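Local coordinates for capsid protein (Pseudomonas phage PP7, PDB 2QUD), which assembles as dimers into an icosahedral T=3 capsid, packages the viral RNA genome and represses translation of the viral replicase by binding RNA, at residues 15-20 and 40-45; 27-32 and 44-49; 56-61 and 83-88; 64-69 and 77-82. All coordinates share one frame; numbering follows the deposited sequence.

Interaction 1 of 4, residues 15-20 and 40-45; sequences ATRTLT and GRLRLT
Leu19 pushes one methyl, CD2, into the angle between Leu42 and Leu44, and these three leucines bury most of the surface at this contact. The CD2 carbon of Leu19 lies 4.0 Å from CB of Leu44 and 4.2 Å from CG of Leu42, so a single branch touches both partners while the side chains of Leu19 and Leu44 cross at about a right angle. This is one of two modelled conformers of Leu19, and the exact placing of the methyl is less certain for it. Leu42 and Leu44, two residues apart, both point toward 15-20, and in each chi1 (-176° and 177°) sets CG beside the carbonyl carbon. Arg17 adds a touch at the margin, its NH2 4.0 Å from CD2 of Leu42; the charge of this guanidinium is answered elsewhere, by a salt bridge to Glu33. No hydrogen bond spans the two segments, because strands 15-24 and 43-50 are not neighbours in the sheet: strand 29-32 runs between them. Leu103 of the second subunit closes over Arg17 and Leu42, and Leu123 of that subunit lies on Leu44. This is the apolar face of the antiparallel coat-protein sheet, covered in the dimer by the C-terminal part of the partner chain.

Interaction 2 of 4, residues 27-32 and 44-49; sequences DRQIFE and LTASLR. With GOL (glycerol), chain C.
Gln29 and Ala46 exchange backbone bonds as an antiparallel hydrogen-bonded pair, as do Phe31 and Leu44; the N-to-C directions of the two strand segments differ by 159°, close to antiparallel, with 4.7 Å between their axes. The amide N of Gln29 reaches O of Ala46 at 2.8 Å, and Ile30 faces Thr45 as the non-hydrogen-bonded pair between them. Phe31 and Leu44 turn to the same face and meet through their CB atoms, 4.2 Å apart; O of Leu44 sits at the edge of the Phe31 ring. Together the strands form a beta hairpin in the middle of the coat-protein sheet, and Leu123 of the second subunit packs on Leu44. On the face of Ile30 and Thr45, the Arg28 chain lies beside Thr45, CD 3.8 Å from CG2. Before strand 29-32 begins, the chain at Asp27 diverges from strand 43-50, and a glycerol, probably from the crystallisation liquor, bridges the two. The Gln29 chain, extended beyond CG (chi2 162°), carries OE1 to the glycerol O3, which donates to it at 2.8 Å, while the glycerol O1 accepts from N of Leu48 at 2.9 Å.

Interaction 3 of 4, residues 56-61 and 83-88; sequences AYRVNL and SHDVTI
Arg58 takes hold of Asp85 side-on, with NE and NH1 each meeting a different carboxylate oxygen. NE donates to OD2 of Asp85 at 3.0 Å, on the syn lone pair, while NH1 makes an almost straight bond to OD1 of Asp85 at 3.3 Å. The grip is not flat: guanidinium and carboxylate planes stand 39° apart. The first two torsions of the arginine place its CD 3.2 Å from OG1 of Thr87, the two side chains lying alongside each other, and the bend at chi3 (-79°) brings NE round to Asp85. Asn60, further along the strand, offers ND2 to OD1 of Asp85 in a weak bond, its amide turned 71° from the carboxylate; the same nitrogen gives a hydrogen to a water that in turn bonds O of His84. Asp85 is thus approached by two side chains from the neighbouring strand, which limits its rotation. On the reverse face Val59 meets Val86 CB to CB at 4.0 Å, and CB of Leu61 packs 3.9 Å from CD2 of His84, whose ring is bonded through ND1 to Trp82 of the second subunit. Tyr57-Ile88, Val59-Val86 and Leu61-His84 are the backbone-bonded pairs of this antiparallel ladder, and strand 76-89 also pairs with a strand of that subunit. Arg58 and Thr87 bind RNA, so their face of the ladder belongs to the RNA-binding surface of the coat-protein dimer.

Interaction 4 of 4, residues 64-69 and 77-82; sequences DQADVV and RYTQVW
Asp67 faces two residues at once, Arg77 and Tyr78, in a classic beta bulge near the turn of the long hairpin formed by strands 56-68 and 76-89. Its N donates to O of Tyr78 at 2.6 Å, while its O accepts from N of Arg77 at 2.7 Å. The side chain is shared in the same way. In Asp67 chi1 (-159°) carries the carboxylate alongside the Tyr78 ring and chi2, 80°, turns it nearly parallel, 3° between the planes, with CB making a CH-pi contact 3.6 Å from the ring centroid. Toward Arg77 the relation is different: OD2 of Asp67 sits over the face of the guanidinium, 3.2 Å from NH1, so the salt bridge rests on charge alone and no N-H points at the oxygen. Arg77 is poorly ordered, and this pairing should be read with that in mind. The Tyr78 hydroxyl bonds Ser96 OG and Thr93 N of the second subunit. Beyond the bulge the ladder is regular. On the face opposite Asp67, the RNA-binding residues Asp64 and Val81 lie side by side, OD1 of the aspartate 3.4 Å from CG2 of the valine. On the tyrosine's face, OE1 of Gln65 bonds Ser99 and OE1 of Gln80 bonds Val89, both of the second subunit. Between these glutamines a water donates to O of Gln65 at 2.7 Å and accepts from both Gln65 NE2 and Gln80 NE2, each at 3.1 Å.

In the fold
From the N terminus, strand 15-24 is the first to be engaged: interaction 1 closes a loop onto the start of strand 43-50, reaching across strand 29-32. Interaction 2 starts inside that loop, at 27-32, and ends on the same strand 43-50, sharing Leu44 and Thr45 with interaction 1. The chain then turns into strand 56-68, which hydrogen-bonds back to 43-50 and so connects both earlier contacts to the later ones. Interactions 3 and 4 use the same two strands, 56-68 and 76-89, with interaction 4 nested inside the loop that interaction 3 closes; their centres are about 23 Å apart. All four touch the second subunit.

Interaction 1 of 4, residues 15-20 and 40-45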
loop_
_atom_site.group_PDB
_atom_site.type_symbol
_atom_site.label_atom_id
_atom_site.label_comp_id
_atom_site.label_asym_id
_atom_site.label_seq_id
_atom_site.Cartn_x
_atom_site.Cartn_y
_atom_site.Cartn_z
ATOM N N ALA A 15 -2.147 -14.756 14.965
ATOM C CA ALA A 15 -0.960 -15.166 14.186
ATOM C C ALA A 15 -0.033 -13.985 13.877
ATOM O O ALA A 15 -0.505 -12.878 13.738
ATOM C CB ALA A 15 -1.361 -15.826 12.887
ATOM N N THR A 16 1.272 -14.245 13.811
ATOM C CA THR A 16 2.256 -13.199 13.533
ATOM C C THR A 16 3.239 -13.708 12.500
ATOM O O THR A 16 3.517 -14.914 12.426
ATOM C CB THR A 16 2.995 -12.696 14.793
ATOM O OG1 THR A 16 3.681 -13.795 15.393
ATOM C CG2 THR A 16 1.999 -12.032 15.815
ATOM N N ARG A 17 3.714 -12.769 11.668
ATOM C CA ARG A 17 4.711 -12.992 10.616
ATOM C C ARG A 17 5.794 -11.965 10.882
ATOM O O ARG A 17 5.525 -10.761 10.886
ATOM C CB ARG A 17 4.081 -12.743 9.228
ATOM C CG ARG A 17 2.835 -13.595 8.909
ATOM C CD ARG A 17 3.176 -15.022 8.671
ATOM N NE ARG A 17 3.927 -15.206 7.427
ATOM C CZ ARG A 17 3.400 -15.277 6.204
ATOM N NH1 ARG A 17 2.106 -15.188 5.995
ATOM N NH2 ARG A 17 4.204 -15.432 5.163
ATOM N N THR A 18 7.026 -12.431 11.127
ATOM C CA THR A 18 8.126 -11.532 11.477
ATOM C C THR A 18 9.045 -11.390 10.272
ATOM O O THR A 18 9.524 -12.383 9.770
ATOM C CB THR A 18 8.921 -12.069 12.681
ATOM O OG1 THR A 18 8.036 -12.199 13.798
ATOM C CG2 THR A 18 10.117 -11.164 13.014
ATOM N N LEU A 19 9.304 -10.150 9.867
ATOM C CA LEU A 19 10.231 -9.854 8.788
ATOM C C LEU A 19 11.458 -9.181 9.363
ATOM O O LEU A 19 11.360 -8.147 10.023
ATOM C CB LEU A 19 9.594 -8.965 7.737
ATOM C CG LEU A 19 8.558 -9.671 6.864
ATOM C CD1 LEU A 19 7.151 -9.365 7.359
ATOM C CD2 LEU A 19 8.767 -9.229 5.443
ATOM N N THR A 20 12.614 -9.762 9.058
ATOM C CA THR A 20 13.916 -9.371 9.616
ATOM C C THR A 20 14.751 -8.640 8.600
ATOM O O THR A 20 14.841 -9.069 7.453
ATOM C CB THR A 20 14.684 -10.641 10.082
ATOM O OG1 THR A 20 13.874 -11.330 11.054
ATOM C CG2 THR A 20 15.982 -10.289 10.690
ATOM N N GLY A 40 11.930 -18.021 -2.168
ATOM C CA GLY A 40 10.517 -17.806 -1.972
ATOM C C GLY A 40 10.126 -17.137 -0.674
ATOM O O GLY A 40 8.936 -16.978 -0.425
ATOM N N ARG A 41 11.101 -16.761 0.161
ATOM C CA ARG A 41 10.784 -16.060 1.411
ATOM C C ARG A 41 10.128 -14.722 1.074
ATOM O O ARG A 41 10.571 -14.008 0.162
ATOM C CB ARG A 41 11.987 -15.803 2.312
ATOM C CG ARG A 41 12.535 -17.065 2.931
ATOM C CD ARG A 41 13.793 -16.838 3.705
ATOM N NE ARG A 41 14.136 -18.024 4.482
ATOM C CZ ARG A 41 15.108 -18.107 5.383
ATOM N NH1 ARG A 41 15.888 -17.074 5.636
ATOM N NH2 ARG A 41 15.277 -19.235 6.078
ATOM N N LEU A 42 9.106 -14.415 1.862
ATOM C CA LEU A 42 8.425 -13.104 1.817
ATOM C C LEU A 42 9.455 -12.017 2.035
ATOM O O LEU A 42 10.282 -12.130 2.940
ATOM C CB LEU A 42 7.372 -13.032 2.906
ATOM C CG LEU A 42 6.502 -11.771 2.949
ATOM C CD1 LEU A 42 5.631 -11.666 1.668
ATOM C CD2 LEU A 42 5.647 -11.828 4.202
ATOM N N ARG A 43 9.395 -10.981 1.177
ATOM C CA ARG A 43 10.331 -9.868 1.130
ATOM C C ARG A 43 9.599 -8.523 1.200
ATOM O O ARG A 43 8.592 -8.362 0.526
ATOM C CB ARG A 43 11.082 -9.888 -0.205
ATOM C CG ARG A 43 12.465 -9.243 -0.178
ATOM C CD ARG A 43 13.558 -10.305 -0.002
ATOM N NE ARG A 43 14.776 -9.992 -0.749
ATOM C CZ ARG A 43 15.785 -10.840 -0.967
ATOM N NH1 ARG A 43 16.838 -10.430 -1.665
ATOM N NH2 ARG A 43 15.770 -12.087 -0.495
ATOM N N LEU A 44 10.160 -7.582 1.954
ATOM C CA LEU A 44 9.692 -6.196 1.983
ATOM C C LEU A 44 10.895 -5.311 1.741
ATOM O O LEU A 44 11.868 -5.366 2.480
ATOM C CB LEU A 44 9.081 -5.845 3.346
ATOM C CG LEU A 44 8.618 -4.373 3.526
ATOM C CD1 LEU A 44 7.517 -3.985 2.493
ATOM C CD2 LEU A 44 8.150 -4.115 4.955
ATOM N N THR A 45 10.822 -4.491 0.691
ATOM C CA THR A 45 11.860 -3.538 0.391
ATOM C C THR A 45 11.302 -2.159 0.700
ATOM O O THR A 45 10.157 -1.856 0.331
ATOM C CB THR A 45 12.261 -3.674 -1.090
ATOM O OG1 THR A 45 12.683 -5.017 -1.342
ATOM C CG2 THR A 45 13.378 -2.662 -1.468
#

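Interaction 2 of 4, residues 27-32 and 44-49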
loop_
_atom_site.group_PDB
_atom_site.type_symbol
_atom_site.label_atom_id
_atom_site.label_comp_id
_atom_site.label_asym_id
_atom_site.label_seq_id
_atom_site.Cartn_x
_atom_site.Cartn_y
_atom_site.Cartn_z
ATOM N N ASP A 27 20.589 3.263 -0.293
ATOM C CA ASP A 27 19.441 3.283 -1.209
ATOM C C ASP A 27 18.197 2.569 -0.704
ATOM O O ASP A 27 17.103 2.971 -1.047
ATOM C CB ASP A 27 19.823 2.721 -2.565
ATOM C CG ASP A 27 20.758 3.637 -3.347
ATOM O OD1 ASP A 27 20.793 4.896 -3.175
ATOM O OD2 ASP A 27 21.444 3.076 -4.202
ATOM N N ARG A 28 18.329 1.504 0.064
ATOM C CA ARG A 28 17.132 0.813 0.516
ATOM C C ARG A 28 17.362 -0.101 1.695
ATOM O O ARG A 28 18.512 -0.471 1.999
ATOM C CB ARG A 28 16.540 -0.011 -0.618
ATOM C CG ARG A 28 17.406 -1.154 -1.067
ATOM C CD ARG A 28 16.970 -1.777 -2.395
ATOM N NE ARG A 28 16.855 -0.809 -3.486
ATOM C CZ ARG A 28 17.895 -0.253 -4.117
ATOM N NH1 ARG A 28 19.161 -0.517 -3.787
ATOM N NH2 ARG A 28 17.673 0.598 -5.099
ATOM N N GLN A 29 16.269 -0.496 2.343
ATOM C CA GLN A 29 16.269 -1.590 3.281
ATOM C C GLN A 29 15.555 -2.767 2.660
ATOM O O GLN A 29 14.638 -2.584 1.882
ATOM C CB GLN A 29 15.538 -1.225 4.569
ATOM C CG GLN A 29 16.136 -0.099 5.316
ATOM C CD GLN A 29 15.167 0.480 6.303
ATOM O OE1 GLN A 29 14.407 1.391 5.961
ATOM N NE2 GLN A 29 15.122 -0.097 7.501
ATOM N N ILE A 30 15.958 -3.979 3.040
ATOM C CA ILE A 30 15.278 -5.212 2.647
ATOM C C ILE A 30 15.050 -6.009 3.912
ATOM O O ILE A 30 15.998 -6.176 4.720
ATOM C CB ILE A 30 16.065 -6.050 1.607
ATOM C CG1 ILE A 30 16.392 -5.207 0.374
ATOM C CG2 ILE A 30 15.242 -7.262 1.193
ATOM C CD1 ILE A 30 17.107 -5.996 -0.671
ATOM N N PHE A 31 13.826 -6.465 4.083
ATOM C CA PHE A 31 13.422 -7.308 5.194
ATOM C C PHE A 31 12.960 -8.639 4.593
ATOM O O PHE A 31 12.324 -8.649 3.516
ATOM C CB PHE A 31 12.253 -6.737 6.010
ATOM C CG PHE A 31 12.566 -5.444 6.764
ATOM C CD1 PHE A 31 12.681 -4.234 6.045
ATOM C CD2 PHE A 31 12.753 -5.428 8.138
ATOM C CE1 PHE A 31 12.972 -3.058 6.722
ATOM C CE2 PHE A 31 13.047 -4.261 8.801
ATOM C CZ PHE A 31 13.126 -3.087 8.111
ATOM N N GLU A 32 13.250 -9.757 5.256
ATOM C CA GLU A 32 12.798 -11.049 4.781
ATOM C C GLU A 32 12.228 -11.865 5.939
ATOM O O GLU A 32 12.732 -11.761 7.060
ATOM C CB GLU A 32 13.986 -11.765 4.127
ATOM C CG GLU A 32 13.919 -13.226 4.008
ATOM C CD GLU A 32 15.196 -13.761 3.436
ATOM O OE1 GLU A 32 16.017 -14.345 4.210
ATOM O OE2 GLU A 32 15.338 -13.565 2.218
ATOM N N LEU A 44 10.160 -7.582 1.954
ATOM C CA LEU A 44 9.692 -6.196 1.983
ATOM C C LEU A 44 10.895 -5.311 1.741
ATOM O O LEU A 44 11.868 -5.366 2.480
ATOM C CB LEU A 44 9.081 -5.845 3.346
ATOM C CG LEU A 44 8.618 -4.373 3.526
ATOM C CD1 LEU A 44 7.517 -3.985 2.493
ATOM C CD2 LEU A 44 8.150 -4.115 4.955
ATOM N N THR A 45 10.822 -4.491 0.691
ATOM C CA THR A 45 11.860 -3.538 0.391
ATOM C C THR A 45 11.302 -2.159 0.700
ATOM O O THR A 45 10.157 -1.856 0.331
ATOM C CB THR A 45 12.261 -3.674 -1.090
ATOM O OG1 THR A 45 12.683 -5.017 -1.342
ATOM C CG2 THR A 45 13.378 -2.662 -1.468
ATOM N N ALA A 46 12.128 -1.313 1.314
ATOM C CA ALA A 46 11.703 0.014 1.741
ATOM C C ALA A 46 12.764 1.080 1.424
ATOM O O ALA A 46 13.952 0.857 1.589
ATOM C CB ALA A 46 11.363 0.001 3.218
ATOM N N SER A 47 12.304 2.220 0.918
ATOM C CA SER A 47 13.195 3.361 0.690
ATOM C C SER A 47 12.480 4.647 1.063
ATOM O O SER A 47 11.261 4.718 1.064
ATOM C CB SER A 47 13.718 3.446 -0.734
ATOM O OG SER A 47 12.693 3.660 -1.653
ATOM N N LEU A 48 13.285 5.648 1.375
ATOM C CA LEU A 48 12.810 6.956 1.762
ATOM C C LEU A 48 13.808 7.934 1.152
ATOM O O LEU A 48 14.988 7.900 1.514
ATOM C CB LEU A 48 12.796 7.073 3.270
ATOM C CG LEU A 48 12.484 8.422 3.926
ATOM C CD1 LEU A 48 11.223 9.051 3.345
ATOM C CD2 LEU A 48 12.390 8.198 5.459
ATOM N N ARG A 49 13.382 8.744 0.189
ATOM C CA ARG A 49 14.310 9.699 -0.443
ATOM C C ARG A 49 13.646 11.051 -0.684
ATOM O O ARG A 49 12.471 11.117 -1.086
ATOM C CB ARG A 49 14.871 9.118 -1.755
ATOM C CG ARG A 49 13.820 8.804 -2.830
ATOM C CD ARG A 49 14.398 7.988 -4.005
ATOM N NE ARG A 49 14.485 6.536 -3.746
ATOM C CZ ARG A 49 15.605 5.799 -3.645
ATOM N NH1 ARG A 49 16.829 6.320 -3.781
ATOM N NH2 ARG A 49 15.502 4.487 -3.406
HETATM C C1 GOL C . 16.680 3.865 2.327
HETATM O O1 GOL C . 16.038 4.888 1.595
HETATM C C2 GOL C . 16.669 4.086 3.840
HETATM O O2 GOL C . 17.398 5.253 4.152
HETATM C C3 GOL C . 15.296 4.154 4.516
HETATM O O3 GOL C . 14.341 3.306 3.908
#

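Interaction 3 of 4, residues 56-61 and 83-88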
loop_
_atom_site.group_PDB
_atom_site.type_symbol
_atom_site.label_atom_id
_atom_site.label_comp_id
_atom_site.label_asym_id
_atom_site.label_seq_id
_atom_site.Cartn_x
_atom_site.Cartn_y
_atom_site.Cartn_z
ATOM N N ALA A 56 9.798 17.623 -0.874
ATOM C CA ALA A 56 8.947 16.480 -0.587
ATOM C C ALA A 56 9.832 15.280 -0.346
ATOM O O ALA A 56 11.022 15.263 -0.652
ATOM C CB ALA A 56 8.013 16.201 -1.722
ATOM N N TYR A 57 9.219 14.280 0.233
ATOM C CA TYR A 57 9.830 12.966 0.438
ATOM C C TYR A 57 8.990 11.910 -0.270
ATOM O O TYR A 57 7.785 12.080 -0.415
ATOM C CB TYR A 57 9.879 12.622 1.928
ATOM C CG TYR A 57 10.689 13.592 2.748
ATOM C CD1 TYR A 57 12.029 13.356 3.011
ATOM C CD2 TYR A 57 10.134 14.764 3.220
ATOM C CE1 TYR A 57 12.783 14.274 3.738
ATOM C CE2 TYR A 57 10.873 15.684 3.959
ATOM C CZ TYR A 57 12.200 15.431 4.212
ATOM O OH TYR A 57 12.932 16.331 4.938
ATOM N N ARG A 58 9.656 10.850 -0.716
ATOM C CA ARG A 58 9.027 9.758 -1.419
ATOM C C ARG A 58 9.350 8.504 -0.617
ATOM O O ARG A 58 10.536 8.163 -0.423
ATOM C CB ARG A 58 9.494 9.627 -2.859
ATOM C CG ARG A 58 9.060 10.792 -3.752
ATOM C CD ARG A 58 7.570 10.741 -4.088
ATOM N NE ARG A 58 7.278 9.768 -5.144
ATOM C CZ ARG A 58 7.286 10.028 -6.449
ATOM N NH1 ARG A 58 6.988 9.050 -7.296
ATOM N NH2 ARG A 58 7.604 11.236 -6.928
ATOM N N VAL A 59 8.302 7.862 -0.090
ATOM C CA VAL A 59 8.403 6.556 0.572
ATOM C C VAL A 59 7.987 5.486 -0.409
ATOM O O VAL A 59 6.923 5.582 -1.029
ATOM C CB VAL A 59 7.459 6.456 1.791
ATOM C CG1 VAL A 59 7.436 5.035 2.335
ATOM C CG2 VAL A 59 7.833 7.449 2.871
ATOM N N ASN A 60 8.843 4.486 -0.614
ATOM C CA ASN A 60 8.482 3.343 -1.421
ATOM C C ASN A 60 8.548 2.097 -0.564
ATOM O O ASN A 60 9.531 1.901 0.145
ATOM C CB ASN A 60 9.390 3.214 -2.637
ATOM C CG ASN A 60 9.129 4.282 -3.661
ATOM O OD1 ASN A 60 9.741 5.344 -3.639
ATOM N ND2 ASN A 60 8.171 4.032 -4.546
ATOM N N LEU A 61 7.482 1.301 -0.587
ATOM C CA LEU A 61 7.464 0.009 0.066
ATOM C C LEU A 61 7.064 -1.000 -0.986
ATOM O O LEU A 61 6.122 -0.767 -1.715
ATOM C CB LEU A 61 6.421 -0.024 1.168
ATOM C CG LEU A 61 6.504 1.021 2.305
ATOM C CD1 LEU A 61 5.319 0.886 3.333
ATOM C CD2 LEU A 61 7.882 0.907 2.978
ATOM N N SER A 83 3.039 -2.787 -4.016
ATOM C CA SER A 83 3.939 -1.699 -3.708
ATOM C C SER A 83 3.172 -0.415 -3.394
ATOM O O SER A 83 2.054 -0.211 -3.837
ATOM C CB SER A 83 4.960 -1.482 -4.826
ATOM O OG SER A 83 4.308 -1.168 -6.028
ATOM N N HIS A 84 3.812 0.415 -2.594
ATOM C CA HIS A 84 3.305 1.695 -2.106
ATOM C C HIS A 84 4.247 2.784 -2.522
ATOM O O HIS A 84 5.459 2.630 -2.445
ATOM C CB HIS A 84 3.192 1.691 -0.577
ATOM C CG HIS A 84 2.400 0.549 -0.052
ATOM N ND1 HIS A 84 1.080 0.655 0.336
ATOM C CD2 HIS A 84 2.739 -0.748 0.105
ATOM C CE1 HIS A 84 0.648 -0.535 0.717
ATOM N NE2 HIS A 84 1.635 -1.407 0.584
ATOM N N ASP A 85 3.684 3.918 -2.938
ATOM C CA ASP A 85 4.468 5.090 -3.290
ATOM C C ASP A 85 3.751 6.239 -2.589
ATOM O O ASP A 85 2.635 6.588 -2.949
ATOM C CB ASP A 85 4.485 5.261 -4.790
ATOM C CG ASP A 85 5.465 6.311 -5.259
ATOM O OD1 ASP A 85 6.101 6.039 -6.290
ATOM O OD2 ASP A 85 5.607 7.382 -4.639
ATOM N N VAL A 86 4.410 6.821 -1.595
ATOM C CA VAL A 86 3.798 7.852 -0.749
ATOM C C VAL A 86 4.605 9.147 -0.928
ATOM O O VAL A 86 5.829 9.174 -0.757
ATOM C CB VAL A 86 3.738 7.443 0.762
ATOM C CG1 VAL A 86 2.807 8.382 1.549
ATOM C CG2 VAL A 86 3.346 5.950 0.976
ATOM N N THR A 87 3.887 10.221 -1.243
ATOM C CA THR A 87 4.461 11.545 -1.432
ATOM C C THR A 87 4.045 12.373 -0.217
ATOM O O THR A 87 2.845 12.621 -0.014
ATOM C CB THR A 87 3.979 12.230 -2.716
ATOM O OG1 THR A 87 4.433 11.488 -3.848
ATOM C CG2 THR A 87 4.521 13.639 -2.816
ATOM N N ILE A 88 5.065 12.765 0.552
ATOM C CA ILE A 88 4.904 13.524 1.781
ATOM C C ILE A 88 5.591 14.870 1.594
ATOM O O ILE A 88 6.769 14.948 1.268
ATOM C CB ILE A 88 5.463 12.754 3.001
ATOM C CG1 ILE A 88 4.644 11.470 3.252
ATOM C CG2 ILE A 88 5.457 13.640 4.249
ATOM C CD1 ILE A 88 3.204 11.706 3.680
HETATM O O HOH W 1 6.816 1.751 -4.645
#

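Interaction 4 of 4, residues 64-69 and 77-82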
loop_
_atom_site.group_PDB
_atom_site.type_symbol
_atom_site.label_atom_id
_atom_site.label_comp_id
_atom_site.label_asym_id
_atom_site.label_seq_id
_atom_site.Cartn_x
_atom_site.Cartn_y
_atom_site.Cartn_z
ATOM N N ASP A 64 6.969 -8.343 -1.788
ATOM C CA ASP A 64 7.124 -9.388 -2.794
ATOM C C ASP A 64 6.756 -10.705 -2.133
ATOM O O ASP A 64 7.409 -11.114 -1.164
ATOM C CB ASP A 64 8.568 -9.459 -3.308
ATOM C CG ASP A 64 8.961 -8.291 -4.199
ATOM O OD1 ASP A 64 8.135 -7.833 -5.008
ATOM O OD2 ASP A 64 10.147 -7.886 -4.120
ATOM N N GLN A 65 5.717 -11.368 -2.663
ATOM C CA GLN A 65 5.299 -12.674 -2.165
ATOM C C GLN A 65 5.480 -13.712 -3.291
ATOM O O GLN A 65 4.704 -13.751 -4.237
ATOM C CB GLN A 65 3.865 -12.637 -1.661
ATOM C CG GLN A 65 3.423 -13.917 -1.012
ATOM C CD GLN A 65 1.972 -13.924 -0.652
ATOM O OE1 GLN A 65 1.624 -13.858 0.525
ATOM N NE2 GLN A 65 1.096 -13.987 -1.673
ATOM N N ALA A 66 6.545 -14.506 -3.192
ATOM C CA ALA A 66 6.807 -15.557 -4.158
ATOM C C ALA A 66 5.948 -16.745 -3.796
ATOM O O ALA A 66 5.672 -16.997 -2.625
ATOM C CB ALA A 66 8.299 -15.954 -4.165
ATOM N N ASP A 67 5.557 -17.506 -4.819
ATOM C CA ASP A 67 4.846 -18.747 -4.624
ATOM C C ASP A 67 5.770 -19.889 -5.031
ATOM O O ASP A 67 6.327 -19.859 -6.124
ATOM C CB ASP A 67 3.589 -18.778 -5.475
ATOM C CG ASP A 67 2.586 -19.754 -4.950
ATOM O OD1 ASP A 67 1.871 -19.405 -3.996
ATOM O OD2 ASP A 67 2.520 -20.878 -5.477
ATOM N N VAL A 68 5.923 -20.880 -4.154
ATOM C CA VAL A 68 6.898 -21.940 -4.356
ATOM C C VAL A 68 6.211 -23.265 -4.615
ATOM O O VAL A 68 5.266 -23.617 -3.910
ATOM C CB VAL A 68 7.850 -22.055 -3.151
ATOM C CG1 VAL A 68 8.749 -23.274 -3.282
ATOM C CG2 VAL A 68 8.661 -20.769 -3.033
ATOM N N VAL A 69 6.704 -23.979 -5.633
ATOM C CA VAL A 69 6.224 -25.305 -6.006
ATOM C C VAL A 69 6.307 -26.227 -4.775
ATOM O O VAL A 69 7.339 -26.256 -4.097
ATOM C CB VAL A 69 7.050 -25.884 -7.198
ATOM C CG1 VAL A 69 6.574 -27.291 -7.569
ATOM C CG2 VAL A 69 6.987 -24.951 -8.420
ATOM N N ARG A 77 7.520 -20.324 -8.507
ATOM C CA ARG A 77 6.545 -20.479 -9.586
ATOM C C ARG A 77 6.114 -19.101 -10.130
ATOM O O ARG A 77 6.107 -18.855 -11.337
ATOM C CB ARG A 77 5.338 -21.227 -9.017
ATOM C CG ARG A 77 4.396 -21.817 -10.032
ATOM C CD ARG A 77 3.060 -22.157 -9.394
ATOM N NE ARG A 77 3.189 -23.040 -8.234
ATOM C CZ ARG A 77 2.211 -23.320 -7.369
ATOM N NH1 ARG A 77 0.990 -22.792 -7.495
ATOM N NH2 ARG A 77 2.457 -24.140 -6.350
ATOM N N TYR A 78 5.734 -18.206 -9.228
ATOM C CA TYR A 78 5.357 -16.836 -9.608
ATOM C C TYR A 78 5.531 -15.960 -8.388
ATOM O O TYR A 78 5.621 -16.478 -7.256
ATOM C CB TYR A 78 3.912 -16.725 -10.157
ATOM C CG TYR A 78 2.819 -17.232 -9.242
ATOM C CD1 TYR A 78 2.322 -16.448 -8.207
ATOM C CD2 TYR A 78 2.273 -18.498 -9.409
ATOM C CE1 TYR A 78 1.333 -16.931 -7.343
ATOM C CE2 TYR A 78 1.275 -18.980 -8.552
ATOM C CZ TYR A 78 0.819 -18.190 -7.522
ATOM O OH TYR A 78 -0.173 -18.667 -6.690
ATOM N N THR A 79 5.567 -14.653 -8.634
ATOM C CA THR A 79 5.714 -13.661 -7.577
ATOM C C THR A 79 4.631 -12.615 -7.776
ATOM O O THR A 79 4.440 -12.085 -8.869
ATOM C CB THR A 79 7.100 -12.996 -7.570
ATOM O OG1 THR A 79 8.112 -14.015 -7.485
ATOM C CG2 THR A 79 7.239 -12.015 -6.354
ATOM N N GLN A 80 3.929 -12.331 -6.696
ATOM C CA GLN A 80 2.977 -11.236 -6.674
ATOM C C GLN A 80 3.487 -10.122 -5.778
ATOM O O GLN A 80 4.263 -10.363 -4.844
ATOM C CB GLN A 80 1.645 -11.758 -6.213
ATOM C CG GLN A 80 1.122 -12.791 -7.204
ATOM C CD GLN A 80 -0.273 -13.239 -6.882
ATOM O OE1 GLN A 80 -1.170 -13.021 -7.661
ATOM N NE2 GLN A 80 -0.453 -13.889 -5.740
ATOM N N VAL A 81 3.069 -8.898 -6.095
ATOM C CA VAL A 81 3.685 -7.706 -5.548
ATOM C C VAL A 81 2.601 -6.711 -5.124
ATOM O O VAL A 81 1.617 -6.526 -5.841
ATOM C CB VAL A 81 4.602 -7.021 -6.588
ATOM C CG1 VAL A 81 5.382 -5.941 -5.927
ATOM C CG2 VAL A 81 5.560 -8.040 -7.260
ATOM N N TRP A 82 2.775 -6.090 -3.969
ATOM C CA TRP A 82 2.021 -4.898 -3.625
ATOM C C TRP A 82 2.933 -3.801 -3.175
ATOM O O TRP A 82 3.526 -3.877 -2.143
ATOM C CB TRP A 82 0.972 -5.214 -2.580
ATOM C CG TRP A 82 -0.066 -4.164 -2.297
ATOM C CD1 TRP A 82 0.100 -2.815 -2.267
ATOM C CD2 TRP A 82 -1.426 -4.399 -1.969
ATOM N NE1 TRP A 82 -1.061 -2.208 -1.951
ATOM C CE2 TRP A 82 -2.020 -3.157 -1.751
ATOM C CE3 TRP A 82 -2.193 -5.544 -1.807
ATOM C CZ2 TRP A 82 -3.351 -3.039 -1.405
ATOM C CZ3 TRP A 82 -3.467 -5.426 -1.485
ATOM C CH2 TRP A 82 -4.061 -4.195 -1.299
HETATM O O HOH W 2 2.224 -14.844 -4.453
#